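PDB 5M1Z: Exo-1,5-alpha-L-arabinofuranobiosidase from Gibberella zeae, which probably hydrolyses alpha-L-arabinofuranosidic linkages, acting as an exo-enzyme that releases arabinobiose from 1,5-linked alpha-L-arabinan. Local coordinates for residues A[273-278]-A[321-326]; A[154-159]-A[210-215]. All coordinates share one frame; numbering follows the deposited sequence.

In the fold
Six four-stranded antiparallel sheets make this chain a six-bladed beta-propeller of the sialidase-like type. Contact 2 joins the innermost strands 154-162 and 209-217 of two successive blades; contact 1, which opens later along the chain, joins the start of strand 277-281 to the loop leading into strand 326-329, so the two contacts span four consecutive blades around the central axis. Their centres lie 12 Å apart, and they touch directly: Val278 N comes 3.1 Å from Thr214 OG1, probably as a hydrogen bond, and Met212 packs against Ser275 and Tyr323. Both reach the same bound sugar lactone, so together they probably line part of the substrate pocket.

Contact 1: A[273-278]-A[321-326]; sequences AGSPYV and TAYTRS. With 6LW ((Z)-L-Arabinonhydroximo-1,4-lactone), chain B; EDO (1,2-ethanediol), chain L.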
# COMPACT_ATOMS: atom_id res chain seq x y z
N ALA A 273 10.34 9.17 6.40
CA ALA A 273 10.21 8.02 7.28
C ALA A 273 8.74 7.58 7.37
O ALA A 273 7.79 8.40 7.29
CB ALA A 273 10.74 8.30 8.68
N GLY A 274 8.58 6.26 7.49
CA GLY A 274 7.28 5.63 7.74
C GLY A 274 6.43 5.31 6.54
O GLY A 274 6.31 6.12 5.62
N SER A 275 5.80 4.15 6.58
CA SER A 275 4.66 3.82 5.72
C SER A 275 4.65 4.45 4.30
O SER A 275 3.74 5.18 3.93
CB SER A 275 3.35 4.09 6.48
OG SER A 275 3.15 5.45 6.75
N PRO A 276 5.65 4.08 3.49
CA PRO A 276 5.81 4.65 2.17
C PRO A 276 4.95 3.99 1.11
O PRO A 276 4.46 2.89 1.30
CB PRO A 276 7.28 4.46 1.90
CG PRO A 276 7.59 3.18 2.61
CD PRO A 276 6.78 3.20 3.84
N TYR A 277 4.76 4.69 0.01
CA TYR A 277 4.00 4.23 -1.10
C TYR A 277 4.72 4.79 -2.35
O TYR A 277 5.15 5.95 -2.35
CB TYR A 277 2.54 4.73 -1.05
CG TYR A 277 1.64 3.88 -1.89
CD1 TYR A 277 1.59 4.06 -3.27
CD2 TYR A 277 0.88 2.85 -1.32
CE1 TYR A 277 0.82 3.23 -4.06
CE2 TYR A 277 0.08 2.04 -2.10
CZ TYR A 277 0.06 2.24 -3.46
OH TYR A 277 -0.65 1.40 -4.30
N VAL A 278 4.95 3.93 -3.33
CA VAL A 278 5.64 4.32 -4.58
C VAL A 278 4.78 4.04 -5.80
O VAL A 278 4.07 3.02 -5.85
CB VAL A 278 6.96 3.59 -4.78
CG1 VAL A 278 6.79 2.07 -4.97
CG2 VAL A 278 7.71 4.16 -5.96
N THR A 321 -0.57 15.09 5.56
CA THR A 321 0.14 13.90 6.04
C THR A 321 -0.86 12.85 6.52
O THR A 321 -1.87 13.20 7.15
CB THR A 321 1.11 14.29 7.16
OG1 THR A 321 2.02 15.26 6.63
CG2 THR A 321 1.93 13.07 7.71
N ALA A 322 -0.61 11.58 6.14
CA ALA A 322 -1.38 10.46 6.59
C ALA A 322 -0.57 9.16 6.64
O ALA A 322 0.35 8.94 5.83
CB ALA A 322 -2.59 10.27 5.70
N TYR A 323 -0.95 8.28 7.55
CA TYR A 323 -0.37 6.94 7.64
C TYR A 323 -0.64 6.22 6.33
O TYR A 323 -1.78 6.23 5.82
CB TYR A 323 -0.97 6.21 8.80
CG TYR A 323 -0.39 4.83 9.02
CD1 TYR A 323 0.88 4.68 9.44
CD2 TYR A 323 -1.16 3.70 8.77
CE1 TYR A 323 1.44 3.40 9.63
CE2 TYR A 323 -0.65 2.42 8.96
CZ TYR A 323 0.66 2.30 9.42
OH TYR A 323 1.19 1.09 9.65
N THR A 324 0.42 5.70 5.73
CA THR A 324 0.40 4.99 4.42
C THR A 324 -0.45 5.70 3.35
O THR A 324 -1.23 5.14 2.58
CB THR A 324 0.06 3.49 4.60
OG1 THR A 324 0.39 2.75 3.41
CG2 THR A 324 -1.39 3.24 4.95
N ARG A 325 -0.25 7.00 3.30
CA ARG A 325 -0.85 7.81 2.29
C ARG A 325 -0.47 7.24 0.92
O ARG A 325 0.68 6.86 0.69
CB ARG A 325 -0.33 9.25 2.46
CG ARG A 325 -1.16 10.24 1.66
CD ARG A 325 -0.68 11.69 1.80
NE ARG A 325 0.66 11.85 1.25
CZ ARG A 325 1.30 13.00 1.08
NH1 ARG A 325 0.71 14.14 1.39
NH2 ARG A 325 2.56 13.00 0.64
N SER A 326 -1.42 7.10 0.03
CA SER A 326 -1.21 6.35 -1.17
C SER A 326 -1.27 7.25 -2.40
O SER A 326 -1.67 8.43 -2.34
CB SER A 326 -2.27 5.24 -1.29
OG SER A 326 -3.57 5.82 -1.24
C3 6LW B . 3.68 -3.65 10.91
C2 6LW B . 4.67 -2.74 10.18
C1 6LW B . 3.90 -1.43 10.17
O3 6LW B . 4.40 -4.45 11.83
O4 6LW B . 2.56 -1.57 10.65
O1 6LW B . 4.51 0.74 10.89
C4 6LW B . 2.70 -2.66 11.56
N1 6LW B . 4.39 -0.22 9.87
O2 6LW B . 5.02 -3.32 8.93
C5 6LW B . 1.28 -3.12 11.82
O5 6LW B . 0.64 -2.05 12.56
C1 EDO L . 3.09 18.61 7.37
O1 EDO L . 2.25 17.85 8.27
C2 EDO L . 4.32 17.72 7.29
O2 EDO L . 5.07 17.86 6.08
O HOH W 1 2.98 7.28 2.29
O HOH W 2 2.88 1.86 3.38
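Ser275 reaches across to the backbone of Thr324, and that is the firm centre of this contact. Its OG swings in between its own N and carbonyl carbon (chi1 66°), which lets it take the N-H of Thr324 in a nearly straight hydrogen bond, 2.9 Å between Thr324 N and Ser275 OG. Beside it, Ser275 CB lies 3.7 Å from Tyr323 CE1, and the Tyr323 hydroxyl runs on to the bound lactone, OH to O4 3.2 Å. Farther along, the chains pack tightly again. Ser326 CB sits over the face of the Tyr277 ring, a CH-pi contact 4.1 Å from the ring centroid and shifted toward the rim, while Arg325 O approaches Tyr277 CB to 3.3 Å.

Between these two close-packed patches the fit is looser and water does the joining. One water donates to both Ser275 O and Arg325 O, 2.8 Å from each, so it ties the two carbonyls together where no direct backbone bond joins the segments. A second bridges Pro276 O and Thr324 OG1, a hydroxyl that Arg32 also grips.

The contact is thus a blade-to-blade seam near the propeller axis: strand 209-217 packs against Ser275 and Tyr277 from the preceding blade, and strand 28-35 of the next against Thr324 and Ser326.

Contact 2: A[154-159]-A[210-215]; sequences VWEPFL and PGMPTV. With 6LW ((Z)-L-Arabinonhydroximo-1,4-lactone), chain B.
Glu156 and Met212 face each other with the same oddity: although both belong to extended strands, each has its backbone in the left-handed helical region. The two strands are the innermost ones of neighbouring blades in the six-bladed beta-propeller, running almost parallel, 12° apart, with axes 6.8 Å from one another. No clear hydrogen bond joins them, as expected where side chains rather than a shared sheet hold blades together.

At the pocket end, the side chains of Glu156 and Met212 pass each other at a slant, the carboxylate oxygen OE1 of Glu156 lying 3.5 Å from Met212 CG. The same OE1 accepts a hydrogen bond from O2 of the bound arabinonhydroximolactone at 2.6 Å, and Ser171, on the neighbouring strand 165-172, bonds to it too. Because this serine also takes the N-H of Met212, it links the carboxylate to strand 209-217. Trp155 adds a flat wall: the C5 methylene carbon of the lactone rides 3.5 Å above one face of its indole, toward the rim. These groups hold the sugar near the propeller axis, with Gln181 as a further partner.

Farther along the strands the contact passes to an aromatic ring laid on peptide groups as well as side chains, with a water lodged between Glu156 O and Pro213 O at the changeover. Phe158 carries this half. The ring reaches across the gap because chi1, at -175°, turns CG away from the backbone N. Val215 N lies over its face, 3.5 Å from Phe158 CE1, and Pro213 O comes within 3.3 Å of Phe158 CB. Its other anchor is Thr214, whose CA stands almost exactly over the middle of the Phe158 ring, a CH-pi contact 4.0 Å from the centroid and 7° off the normal.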
# COMPACT_ATOMS: atom_id res chain seq x y z
N VAL A 154 1.23 -11.56 10.22
CA VAL A 154 1.53 -11.17 8.85
C VAL A 154 0.71 -9.92 8.56
O VAL A 154 -0.38 -9.73 9.17
CB VAL A 154 1.28 -12.32 7.86
CG1 VAL A 154 2.16 -13.50 8.21
CG2 VAL A 154 -0.16 -12.74 7.87
N TRP A 155 1.23 -9.06 7.69
CA TRP A 155 0.60 -7.80 7.39
C TRP A 155 0.85 -7.28 6.02
O TRP A 155 1.83 -7.63 5.39
CB TRP A 155 1.14 -6.69 8.25
CG TRP A 155 1.65 -6.92 9.64
CD1 TRP A 155 2.95 -7.28 10.00
CD2 TRP A 155 0.97 -6.63 10.85
NE1 TRP A 155 3.06 -7.29 11.35
CE2 TRP A 155 1.88 -6.89 11.90
CE3 TRP A 155 -0.34 -6.29 11.17
CZ2 TRP A 155 1.53 -6.73 13.25
CZ3 TRP A 155 -0.69 -6.15 12.51
CH2 TRP A 155 0.24 -6.36 13.53
N GLU A 156 -0.00 -6.37 5.59
CA GLU A 156 0.34 -5.39 4.52
C GLU A 156 0.61 -6.00 3.16
O GLU A 156 1.66 -5.81 2.57
CB GLU A 156 1.52 -4.49 4.96
CG GLU A 156 1.13 -3.65 6.19
CD GLU A 156 2.24 -3.46 7.23
OE1 GLU A 156 3.38 -3.97 7.08
OE2 GLU A 156 1.92 -2.75 8.22
N PRO A 157 -0.41 -6.67 2.60
CA PRO A 157 -0.24 -7.22 1.24
C PRO A 157 -0.12 -6.16 0.15
O PRO A 157 -0.79 -5.08 0.19
CB PRO A 157 -1.51 -8.07 1.04
CG PRO A 157 -2.50 -7.41 1.94
CD PRO A 157 -1.73 -6.96 3.16
N PHE A 158 0.76 -6.45 -0.82
CA PHE A 158 0.84 -5.68 -2.04
C PHE A 158 0.97 -6.63 -3.23
O PHE A 158 1.75 -7.55 -3.19
CB PHE A 158 1.98 -4.67 -1.96
CG PHE A 158 2.05 -3.76 -3.13
CD1 PHE A 158 2.81 -4.12 -4.25
CD2 PHE A 158 1.44 -2.52 -3.12
CE1 PHE A 158 2.88 -3.31 -5.35
CE2 PHE A 158 1.51 -1.69 -4.25
CZ PHE A 158 2.22 -2.09 -5.37
N LEU A 159 0.15 -6.40 -4.27
CA LEU A 159 -0.01 -7.29 -5.42
C LEU A 159 0.60 -6.67 -6.66
O LEU A 159 0.42 -5.46 -6.92
CB LEU A 159 -1.49 -7.52 -5.71
CG LEU A 159 -2.23 -8.39 -4.72
CD1 LEU A 159 -3.75 -8.32 -4.92
CD2 LEU A 159 -1.74 -9.82 -4.89
N PRO A 210 11.92 -4.09 8.88
CA PRO A 210 11.49 -3.65 7.57
C PRO A 210 10.04 -3.99 7.39
O PRO A 210 9.61 -5.05 7.82
CB PRO A 210 12.38 -4.47 6.62
CG PRO A 210 12.69 -5.69 7.37
CD PRO A 210 12.76 -5.29 8.79
N GLY A 211 9.29 -3.11 6.75
CA GLY A 211 7.84 -3.23 6.69
C GLY A 211 7.27 -2.49 5.52
O GLY A 211 7.93 -1.67 4.93
N MET A 212 6.02 -2.81 5.21
CA MET A 212 5.15 -1.98 4.35
C MET A 212 5.67 -1.89 2.91
O MET A 212 5.96 -0.81 2.39
CB MET A 212 4.91 -0.59 4.99
CG MET A 212 4.63 -0.76 6.50
SD MET A 212 3.82 0.59 7.29
CE MET A 212 2.17 0.54 6.56
N PRO A 213 5.74 -3.04 2.25
CA PRO A 213 6.31 -3.06 0.90
C PRO A 213 5.38 -2.55 -0.19
O PRO A 213 4.20 -2.90 -0.21
CB PRO A 213 6.60 -4.54 0.68
CG PRO A 213 5.56 -5.25 1.51
CD PRO A 213 5.29 -4.36 2.70
N THR A 214 5.94 -1.72 -1.07
CA THR A 214 5.30 -1.38 -2.31
C THR A 214 6.30 -1.43 -3.42
O THR A 214 7.49 -1.34 -3.21
CB THR A 214 4.51 -0.02 -2.30
OG1 THR A 214 5.39 1.09 -2.16
CG2 THR A 214 3.46 0.03 -1.20
N VAL A 215 5.80 -1.60 -4.64
CA VAL A 215 6.67 -1.89 -5.78
C VAL A 215 6.16 -1.16 -7.02
O VAL A 215 4.94 -1.07 -7.28
CB VAL A 215 6.78 -3.42 -6.12
CG1 VAL A 215 7.90 -3.66 -7.14
CG2 VAL A 215 7.08 -4.27 -4.89
C3 6LW B . 3.68 -3.65 10.91
C2 6LW B . 4.67 -2.74 10.18
C1 6LW B . 3.90 -1.43 10.17
O3 6LW B . 4.40 -4.45 11.83
O4 6LW B . 2.56 -1.57 10.65
O1 6LW B . 4.51 0.74 10.89
C4 6LW B . 2.70 -2.66 11.56
N1 6LW B . 4.39 -0.22 9.87
O2 6LW B . 5.02 -3.32 8.93
C5 6LW B . 1.28 -3.12 11.82
O5 6LW B . 0.64 -2.05 12.56
O HOH W 3 2.27 -3.15 1.52